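Local atomic coordinates of nucleoside hydrolase, putative (Trypanosoma brucei, PDB entry 3FZ0), a protein that belongs to the nucleoside hydrolase family, folds around a central mixed beta sheet flanked by helices, and holds a calcium ion. Residues 130-135 and 285-290; 164-169 and 203-208; 294-299 and 338-343. The protein carries 2 engineered substitutions. All blocks are in the same frame, centred on the assembly; numbering follows the deposited sequence.

How the contacts relate
Contact 1 (130-135 with 285-290) and contact 2 (164-169 with 203-208) are buried, whereas contact 3 (294-299 with 338-343) is only partly so, with L297, D298 and K342 exposed. All three reach one mixed sheet, contact 1 through strand 127-133 with helix 282-291 lying against it: strands 127-133 and 162-165 are neighbours, as are 203-206 and 337-343, where V203 O meets N338 N at 2.8 Å. Helix 282-291 joins contacts 1 and 3, since V289 packs on V296 and V343. The chemistry follows the place: methyl packing and calcium in contact 1, parallel backbone bonds and an asparagine cap in contact 2, antiparallel bulges and a water in contact 3.

Contact 1: residues 130-135 and 285-290. With CA (calcium ion), chain G.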
loop_
_atom_site.group_PDB
_atom_site.type_symbol
_atom_site.label_atom_id
_atom_site.label_comp_id
_atom_site.label_asym_id
_atom_site.label_seq_id
_atom_site.Cartn_x
_atom_site.Cartn_y
_atom_site.Cartn_z
ATOM N N GLN B 130 -21.638 25.098 -13.468
ATOM C CA GLN B 130 -21.366 23.684 -13.198
ATOM C C GLN B 130 -20.059 23.264 -13.865
ATOM O O GLN B 130 -19.704 23.771 -14.950
ATOM C CB GLN B 130 -22.508 22.809 -13.726
ATOM C CG GLN B 130 -23.815 23.020 -13.031
ATOM C CD GLN B 130 -24.915 22.127 -13.556
ATOM O OE1 GLN B 130 -25.489 22.383 -14.614
ATOM N NE2 GLN B 130 -25.236 21.080 -12.807
ATOM N N LEU B 131 -19.339 22.361 -13.204
ATOM C CA LEU B 131 -18.118 21.825 -13.752
ATOM C C LEU B 131 -18.439 20.387 -14.018
ATOM O O LEU B 131 -18.899 19.690 -13.121
ATOM C CB LEU B 131 -16.978 21.933 -12.743
ATOM C CG LEU B 131 -15.504 21.742 -13.169
ATOM C CD1 LEU B 131 -14.622 21.956 -11.976
ATOM C CD2 LEU B 131 -15.213 20.385 -13.729
ATOM N N VAL B 132 -18.252 19.950 -15.261
ATOM C CA VAL B 132 -18.395 18.551 -15.600
ATOM C C VAL B 132 -17.035 18.035 -16.036
ATOM O O VAL B 132 -16.442 18.596 -16.943
ATOM C CB VAL B 132 -19.379 18.389 -16.744
ATOM C CG1 VAL B 132 -19.641 16.869 -17.022
ATOM C CG2 VAL B 132 -20.653 19.152 -16.405
ATOM N N ALA B 133 -16.542 16.984 -15.402
ATOM C CA ALA B 133 -15.189 16.490 -15.634
ATOM C C ALA B 133 -15.281 15.177 -16.361
ATOM O O ALA B 133 -15.870 14.214 -15.840
ATOM C CB ALA B 133 -14.456 16.262 -14.282
ATOM N N LEU B 134 -14.674 15.106 -17.543
ATOM C CA LEU B 134 -14.784 13.924 -18.383
ATOM C C LEU B 134 -13.465 13.195 -18.582
ATOM O O LEU B 134 -13.331 12.372 -19.508
ATOM C CB LEU B 134 -15.365 14.309 -19.741
ATOM C CG LEU B 134 -16.653 15.137 -19.729
ATOM C CD1 LEU B 134 -17.086 15.510 -21.147
ATOM C CD2 LEU B 134 -17.780 14.401 -18.980
ATOM N N GLY B 135 -12.487 13.482 -17.744
ATOM C CA GLY B 135 -11.210 12.795 -17.842
ATOM C C GLY B 135 -10.580 12.614 -16.480
ATOM O O GLY B 135 -11.273 12.687 -15.449
ATOM N N VAL B 285 -23.270 10.463 -20.944
ATOM C CA VAL B 285 -24.181 10.182 -19.836
ATOM C C VAL B 285 -23.933 11.182 -18.684
ATOM O O VAL B 285 -24.866 11.700 -18.047
ATOM C CB VAL B 285 -24.094 8.673 -19.383
ATOM C CG1 VAL B 285 -25.025 8.363 -18.203
ATOM C CG2 VAL B 285 -24.434 7.734 -20.520
ATOM N N ALA B 286 -22.669 11.480 -18.426
ATOM C CA ALA B 286 -22.315 12.412 -17.368
ATOM C C ALA B 286 -22.841 13.821 -17.693
ATOM O O ALA B 286 -23.467 14.464 -16.838
ATOM C CB ALA B 286 -20.787 12.421 -17.154
ATOM N N VAL B 287 -22.577 14.315 -18.910
ATOM C CA VAL B 287 -23.153 15.606 -19.342
ATOM C C VAL B 287 -24.688 15.622 -19.195
ATOM O O VAL B 287 -25.244 16.608 -18.708
ATOM C CB VAL B 287 -22.709 16.046 -20.790
ATOM C CG1 VAL B 287 -23.460 17.269 -21.244
ATOM C CG2 VAL B 287 -21.190 16.332 -20.806
ATOM N N LEU B 288 -25.361 14.536 -19.563
ATOM C CA LEU B 288 -26.804 14.466 -19.374
ATOM C C LEU B 288 -27.216 14.609 -17.899
ATOM O O LEU B 288 -28.189 15.323 -17.568
ATOM C CB LEU B 288 -27.353 13.167 -19.951
ATOM C CG LEU B 288 -28.865 13.005 -19.846
ATOM C CD1 LEU B 288 -29.511 13.844 -20.897
ATOM C CD2 LEU B 288 -29.195 11.548 -20.039
ATOM N N VAL B 289 -26.481 13.943 -17.011
ATOM C CA VAL B 289 -26.782 14.015 -15.589
ATOM C C VAL B 289 -26.665 15.456 -15.099
ATOM O O VAL B 289 -27.491 15.904 -14.320
ATOM C CB VAL B 289 -25.927 13.032 -14.768
ATOM C CG1 VAL B 289 -25.973 13.347 -13.272
ATOM C CG2 VAL B 289 -26.410 11.609 -15.012
ATOM N N ALA B 290 -25.639 16.167 -15.564
ATOM C CA ALA B 290 -25.382 17.544 -15.142
ATOM C C ALA B 290 -26.479 18.482 -15.542
ATOM O O ALA B 290 -26.864 19.350 -14.784
ATOM C CB ALA B 290 -24.086 18.047 -15.733
HETATM CA CA CA G . -13.148 11.213 -21.467
HETATM O O HOH W 1 -14.077 9.766 -19.945
HETATM O O HOH W 2 -11.152 9.715 -20.440
HETATM O O HOH W 3 -13.300 9.194 -22.843
#
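V132 carries CG1 anti to its backbone N (chi1 -175°) and CG2 anti to its carbonyl carbon, and this fork sends the two methyls to different residues of helix 282-291. CG2 of V132 meets CB of A290 at 3.7 Å, while CG1 of V132 lies 4.1 Å from CG2 of V287, the two valine side chains crossing at about a right angle. L134, whose CG stands anti to its own carbonyl carbon, divides its branches in a similar way: CD2 of L134 touches CB of A286 at 4.0 Å, and CD1 of L134 comes within 4.2 Å of CG2 of V287. One methyl of V287 is therefore shared by V132 and L134. This is helix-on-sheet packing in an alpha/beta fold: the short axes of strand 130-133 and helix 285-290 approach to 8.9 Å and run nearly antiparallel, at 164°. A22 of helix 17-27 and residues of strand 6-13 close in around the same apolar patch. Two residues before V132, Q130 NE2 donates to A290 O at 3.1 Å, a bent bond of 146° at the hydrogen. That amide has further partners, P160 O for NE2 and R7 NH1 for OE1. At the other end, the backbone O of L134 binds calcium at 2.3 Å, with three waters and D14, D19 and D283 around the ion; D283 belongs to the same helix 282-291.

Contact 2: residues 164-169 and 203-208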
loop_
_atom_site.group_PDB
_atom_site.type_symbol
_atom_site.label_atom_id
_atom_site.label_comp_id
_atom_site.label_asym_id
_atom_site.label_seq_id
_atom_site.Cartn_x
_atom_site.Cartn_y
_atom_site.Cartn_z
ATOM N N ILE B 164 -18.873 14.275 -12.336
ATOM C CA ILE B 164 -17.648 13.643 -12.869
ATOM C C ILE B 164 -17.908 12.292 -13.540
ATOM O O ILE B 164 -18.680 11.454 -13.030
ATOM C CB ILE B 164 -16.551 13.522 -11.768
ATOM C CG1 ILE B 164 -16.976 12.567 -10.633
ATOM C CG2 ILE B 164 -16.196 14.915 -11.238
ATOM C CD1 ILE B 164 -15.887 12.292 -9.602
ATOM N N MET B 165 -17.301 12.068 -14.698
ATOM C CA MET B 165 -17.337 10.692 -15.243
ATOM C C MET B 165 -16.104 9.978 -14.712
ATOM O O MET B 165 -14.993 10.243 -15.142
ATOM C CB MET B 165 -17.421 10.642 -16.784
ATOM C CG MET B 165 -17.815 9.275 -17.279
ATOM S SD MET B 165 -16.485 8.069 -17.087
ATOM C CE MET B 165 -17.359 6.642 -16.445
ATOM N N ASN B 166 -16.334 9.074 -13.771
ATOM C CA ASN B 166 -15.280 8.594 -12.854
ATOM C C ASN B 166 -15.700 7.360 -12.028
ATOM O O ASN B 166 -16.850 7.268 -11.565
ATOM C CB ASN B 166 -14.835 9.743 -11.932
ATOM C CG ASN B 166 -13.572 9.401 -11.114
ATOM O OD1 ASN B 166 -13.643 8.722 -10.080
ATOM N ND2 ASN B 166 -12.424 9.904 -11.559
ATOM N N GLY B 167 -14.783 6.415 -11.868
ATOM C CA GLY B 167 -14.976 5.322 -10.950
ATOM C C GLY B 167 -15.984 4.254 -11.304
ATOM O O GLY B 167 -16.473 4.165 -12.445
ATOM N N THR B 168 -16.255 3.391 -10.330
ATOM C CA THR B 168 -17.190 2.287 -10.501
ATOM C C THR B 168 -18.195 2.301 -9.331
ATOM O O THR B 168 -17.968 2.983 -8.298
ATOM C CB THR B 168 -16.454 0.940 -10.486
ATOM O OG1 THR B 168 -16.096 0.634 -9.127
ATOM C CG2 THR B 168 -15.201 0.991 -11.359
ATOM N N SER B 169 -19.295 1.574 -9.488
ATOM C CA SER B 169 -20.189 1.345 -8.381
ATOM C C SER B 169 -20.132 -0.099 -7.902
ATOM O O SER B 169 -20.738 -0.444 -6.907
ATOM C CB SER B 169 -21.621 1.744 -8.724
ATOM O OG SER B 169 -22.057 1.073 -9.870
ATOM N N VAL B 203 -20.601 15.720 -4.710
ATOM C CA VAL B 203 -20.093 15.319 -6.029
ATOM C C VAL B 203 -21.038 14.255 -6.592
ATOM O O VAL B 203 -21.408 13.324 -5.864
ATOM C CB VAL B 203 -18.668 14.703 -5.890
ATOM C CG1 VAL B 203 -18.114 14.230 -7.252
ATOM C CG2 VAL B 203 -17.700 15.664 -5.173
ATOM N N GLN B 204 -21.454 14.394 -7.850
ATOM C CA GLN B 204 -22.226 13.347 -8.543
ATOM C C GLN B 204 -21.283 12.423 -9.297
ATOM O O GLN B 204 -20.555 12.859 -10.209
ATOM C CB GLN B 204 -23.233 13.953 -9.519
ATOM C CG GLN B 204 -24.098 15.054 -8.904
ATOM C CD GLN B 204 -25.026 14.542 -7.836
ATOM O OE1 GLN B 204 -25.885 13.708 -8.114
ATOM N NE2 GLN B 204 -24.855 15.023 -6.592
ATOM N N LEU B 205 -21.283 11.149 -8.918
ATOM C CA LEU B 205 -20.345 10.189 -9.498
ATOM C C LEU B 205 -21.004 9.416 -10.630
ATOM O O LEU B 205 -21.735 8.441 -10.402
ATOM C CB LEU B 205 -19.786 9.242 -8.422
ATOM C CG LEU B 205 -18.663 8.270 -8.808
ATOM C CD1 LEU B 205 -17.221 8.859 -8.812
ATOM C CD2 LEU B 205 -18.735 7.004 -7.906
ATOM N N VAL B 206 -20.758 9.841 -11.858
ATOM C CA VAL B 206 -21.263 9.097 -13.004
ATOM C C VAL B 206 -20.235 8.006 -13.353
ATOM O O VAL B 206 -19.226 8.241 -14.054
ATOM C CB VAL B 206 -21.627 10.029 -14.146
ATOM C CG1 VAL B 206 -22.267 9.244 -15.331
ATOM C CG2 VAL B 206 -22.574 11.154 -13.604
ATOM N N ASN B 207 -20.499 6.818 -12.811
ATOM C CA ASN B 207 -19.543 5.722 -12.826
ATOM C C ASN B 207 -19.743 4.845 -14.040
ATOM O O ASN B 207 -20.766 4.937 -14.736
ATOM C CB ASN B 207 -19.673 4.873 -11.552
ATOM C CG ASN B 207 -21.105 4.497 -11.260
ATOM O OD1 ASN B 207 -21.630 3.517 -11.785
ATOM N ND2 ASN B 207 -21.771 5.313 -10.454
ATOM N N TRP B 208 -18.774 3.962 -14.253
ATOM C CA TRP B 208 -18.761 3.054 -15.390
ATOM C C TRP B 208 -20.053 2.226 -15.556
ATOM O O TRP B 208 -20.660 2.238 -16.645
ATOM C CB TRP B 208 -17.528 2.146 -15.293
ATOM C CG TRP B 208 -17.461 1.013 -16.288
ATOM C CD1 TRP B 208 -17.469 -0.323 -15.991
ATOM C CD2 TRP B 208 -17.339 1.109 -17.711
ATOM N NE1 TRP B 208 -17.354 -1.047 -17.123
ATOM C CE2 TRP B 208 -17.271 -0.211 -18.204
ATOM C CE3 TRP B 208 -17.297 2.178 -18.622
ATOM C CZ2 TRP B 208 -17.181 -0.510 -19.601
ATOM C CZ3 TRP B 208 -17.186 1.889 -20.012
ATOM C CH2 TRP B 208 -17.137 0.558 -20.480
#
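V203 opens a parallel pairing of strands 203-206 and 162-165, two neighbours in the central sheet joined by a connection that includes helices 181-185 and 187-195, a beta-alpha-beta arrangement. CG1 of V203 reaches CD1 of I164 at 3.8 Å. Next, Q204 O accepts I164 N almost in a straight line (3.1 Å, 177°). L205 lies on the same sheet face as I164, and its CD1 is 3.8 Å from I164 CD1. Both polar backbone atoms of V206 are used: its N donates to I164 O at 2.9 Å, and its O receives N166 N at 3.0 Å from 40° above the carbonyl plane. The bent chain of M165 brings CE to 3.4 Å from that same V206 O. N207 then sits at the N-cap of the following helix. With its CG between backbone N and carbonyl carbon (chi1 49°), OD1 caps V210 N and also accepts S169 OG at 3.1 Å from well above the amide plane, while ND2 bonds to I340 O. W208 starts the helix; its indole NE1 bonds to Y322 of a second subunit, and its backbone N donates to G167 O at 2.9 Å.

Contact 3: residues 294-299 and 338-343; sequences ESVLDS and NVITKV
S299 reaches across to N338 from an antiparallel pairing of strands 296-306 and 337-343, and its short side chain can be traced atom by atom. CB of S299 lies 3.2 Å from V339 O, over the backbone of the partner strand. The torsion sets OG between the backbone N and the carbonyl carbon (chi1 63°), which turns the hydroxyl to the carboxamide of N338. There OG of S299 receives a weak bond from N338 ND2 at 3.2 Å, bent to 135° at the hydrogen, and it bonds to a water at 2.7 Å that in turn donates to N338 OD1. The firmer partner of ND2 is OE1 of Q204 in the next strand.

Between V296 and S299 the register slips twice, each time by one residue, and both slips fit classic beta bulges. In one, K342 O collects L297 N at 2.8 Å and D298 N at 3.2 Å. In the other, D298 O takes T341 N at 2.9 Å and K342 N at 3.1 Å, both arriving from the same face of its carbonyl plane. The short strand axes run at 132°, clearly away from straight antiparallel.

The two sides of the sheet differ. V296 puts CG2 4.1 Å from CD1 of I340, the side chains crossing at about a right angle, and V296 and V343 also rest on V289 of helix 282-291. On the other face, CB of K342 packs against CB of D298, while its NZ bonds to N213. With each bulge carbonyl gripped by two amides, the pairing relies mainly on backbone bonds, and the serine-asparagine end adds a weaker, water-linked supplement.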
loop_
_atom_site.group_PDB
_atom_site.type_symbol
_atom_site.label_atom_id
_atom_site.label_comp_id
_atom_site.label_asym_id
_atom_site.label_seq_id
_atom_site.Cartn_x
_atom_site.Cartn_y
_atom_site.Cartn_z
ATOM N N GLU B 294 -33.275 15.271 -13.817
ATOM C CA GLU B 294 -34.435 14.384 -13.814
ATOM C C GLU B 294 -34.143 13.065 -14.539
ATOM O O GLU B 294 -34.909 12.112 -14.425
ATOM C CB GLU B 294 -35.679 15.083 -14.408
ATOM C CG GLU B 294 -35.565 15.462 -15.922
ATOM C CD GLU B 294 -34.954 16.881 -16.203
ATOM O OE1 GLU B 294 -34.168 17.403 -15.375
ATOM O OE2 GLU B 294 -35.269 17.471 -17.277
ATOM N N SER B 295 -33.022 13.011 -15.257
ATOM C CA SER B 295 -32.560 11.772 -15.898
ATOM C C SER B 295 -31.998 10.748 -14.911
ATOM O O SER B 295 -31.797 9.603 -15.288
ATOM C CB SER B 295 -31.503 12.057 -16.962
ATOM O OG SER B 295 -30.258 12.345 -16.345
ATOM N N VAL B 296 -31.721 11.178 -13.678
ATOM C CA VAL B 296 -31.240 10.280 -12.651
ATOM C C VAL B 296 -32.465 9.572 -12.089
ATOM O O VAL B 296 -33.252 10.167 -11.394
ATOM C CB VAL B 296 -30.438 11.046 -11.536
ATOM C CG1 VAL B 296 -30.129 10.154 -10.324
ATOM C CG2 VAL B 296 -29.164 11.671 -12.098
ATOM N N LEU B 297 -32.630 8.304 -12.411
ATOM C CA LEU B 297 -33.755 7.516 -11.897
ATOM C C LEU B 297 -33.474 6.927 -10.512
ATOM O O LEU B 297 -34.397 6.720 -9.726
ATOM C CB LEU B 297 -34.164 6.410 -12.886
ATOM C CG LEU B 297 -34.821 6.868 -14.208
ATOM C CD1 LEU B 297 -35.208 5.672 -15.126
ATOM C CD2 LEU B 297 -36.035 7.879 -13.999
ATOM N N ASP B 298 -32.200 6.665 -10.224
ATOM C CA ASP B 298 -31.800 6.043 -8.968
ATOM C C ASP B 298 -30.383 6.437 -8.616
ATOM O O ASP B 298 -29.517 6.545 -9.506
ATOM C CB ASP B 298 -31.906 4.517 -9.059
ATOM C CG ASP B 298 -32.207 3.867 -7.725
ATOM O OD1 ASP B 298 -32.130 4.531 -6.646
ATOM O OD2 ASP B 298 -32.510 2.660 -7.746
ATOM N N SER B 299 -30.157 6.670 -7.322
ATOM C CA SER B 299 -28.825 6.960 -6.802
ATOM C C SER B 299 -28.714 6.671 -5.302
ATOM O O SER B 299 -29.702 6.376 -4.625
ATOM C CB SER B 299 -28.410 8.399 -7.122
ATOM O OG SER B 299 -29.256 9.330 -6.514
ATOM N N ASN B 338 -22.818 11.405 -4.322
ATOM C CA ASN B 338 -24.035 10.771 -4.821
ATOM C C ASN B 338 -23.674 9.803 -5.936
ATOM O O ASN B 338 -23.266 10.214 -7.014
ATOM C CB ASN B 338 -25.037 11.818 -5.297
ATOM C CG ASN B 338 -26.456 11.257 -5.483
ATOM O OD1 ASN B 338 -26.888 10.351 -4.762
ATOM N ND2 ASN B 338 -27.183 11.807 -6.459
ATOM N N VAL B 339 -23.770 8.514 -5.641
ATOM C CA VAL B 339 -23.400 7.457 -6.583
ATOM C C VAL B 339 -24.621 7.231 -7.458
ATOM O O VAL B 339 -25.646 6.768 -6.950
ATOM C CB VAL B 339 -22.994 6.149 -5.831
ATOM C CG1 VAL B 339 -22.660 5.047 -6.802
ATOM C CG2 VAL B 339 -21.808 6.446 -4.895
ATOM N N ILE B 340 -24.526 7.605 -8.741
ATOM C CA ILE B 340 -25.634 7.458 -9.680
ATOM C C ILE B 340 -25.734 5.976 -10.103
ATOM O O ILE B 340 -24.754 5.417 -10.606
ATOM C CB ILE B 340 -25.423 8.330 -10.942
ATOM C CG1 ILE B 340 -24.970 9.769 -10.588
ATOM C CG2 ILE B 340 -26.652 8.287 -11.833
ATOM C CD1 ILE B 340 -25.943 10.596 -9.739
ATOM N N THR B 341 -26.904 5.351 -9.924
ATOM C CA THR B 341 -27.032 3.915 -10.198
ATOM C C THR B 341 -27.981 3.560 -11.332
ATOM O O THR B 341 -27.901 2.459 -11.862
ATOM C CB THR B 341 -27.370 3.083 -8.948
ATOM O OG1 THR B 341 -28.604 3.536 -8.398
ATOM C CG2 THR B 341 -26.234 3.203 -7.866
ATOM N N LYS B 342 -28.875 4.485 -11.679
ATOM C CA LYS B 342 -29.692 4.386 -12.883
ATOM C C LYS B 342 -29.996 5.726 -13.564
ATOM O O LYS B 342 -30.477 6.665 -12.924
ATOM C CB LYS B 342 -31.004 3.631 -12.651
ATOM C CG LYS B 342 -31.635 3.284 -13.994
ATOM C CD LYS B 342 -32.636 2.197 -13.909
ATOM C CE LYS B 342 -33.247 1.867 -15.320
ATOM N NZ LYS B 342 -32.295 1.132 -16.228
ATOM N N VAL B 343 -29.720 5.766 -14.865
ATOM C CA VAL B 343 -30.038 6.884 -15.738
ATOM C C VAL B 343 -31.127 6.509 -16.734
ATOM O O VAL B 343 -31.158 5.381 -17.248
ATOM C CB VAL B 343 -28.786 7.402 -16.464
ATOM C CG1 VAL B 343 -29.138 8.347 -17.609
ATOM C CG2 VAL B 343 -27.878 8.139 -15.454
HETATM O O HOH W 4 -29.227 9.857 -3.820
#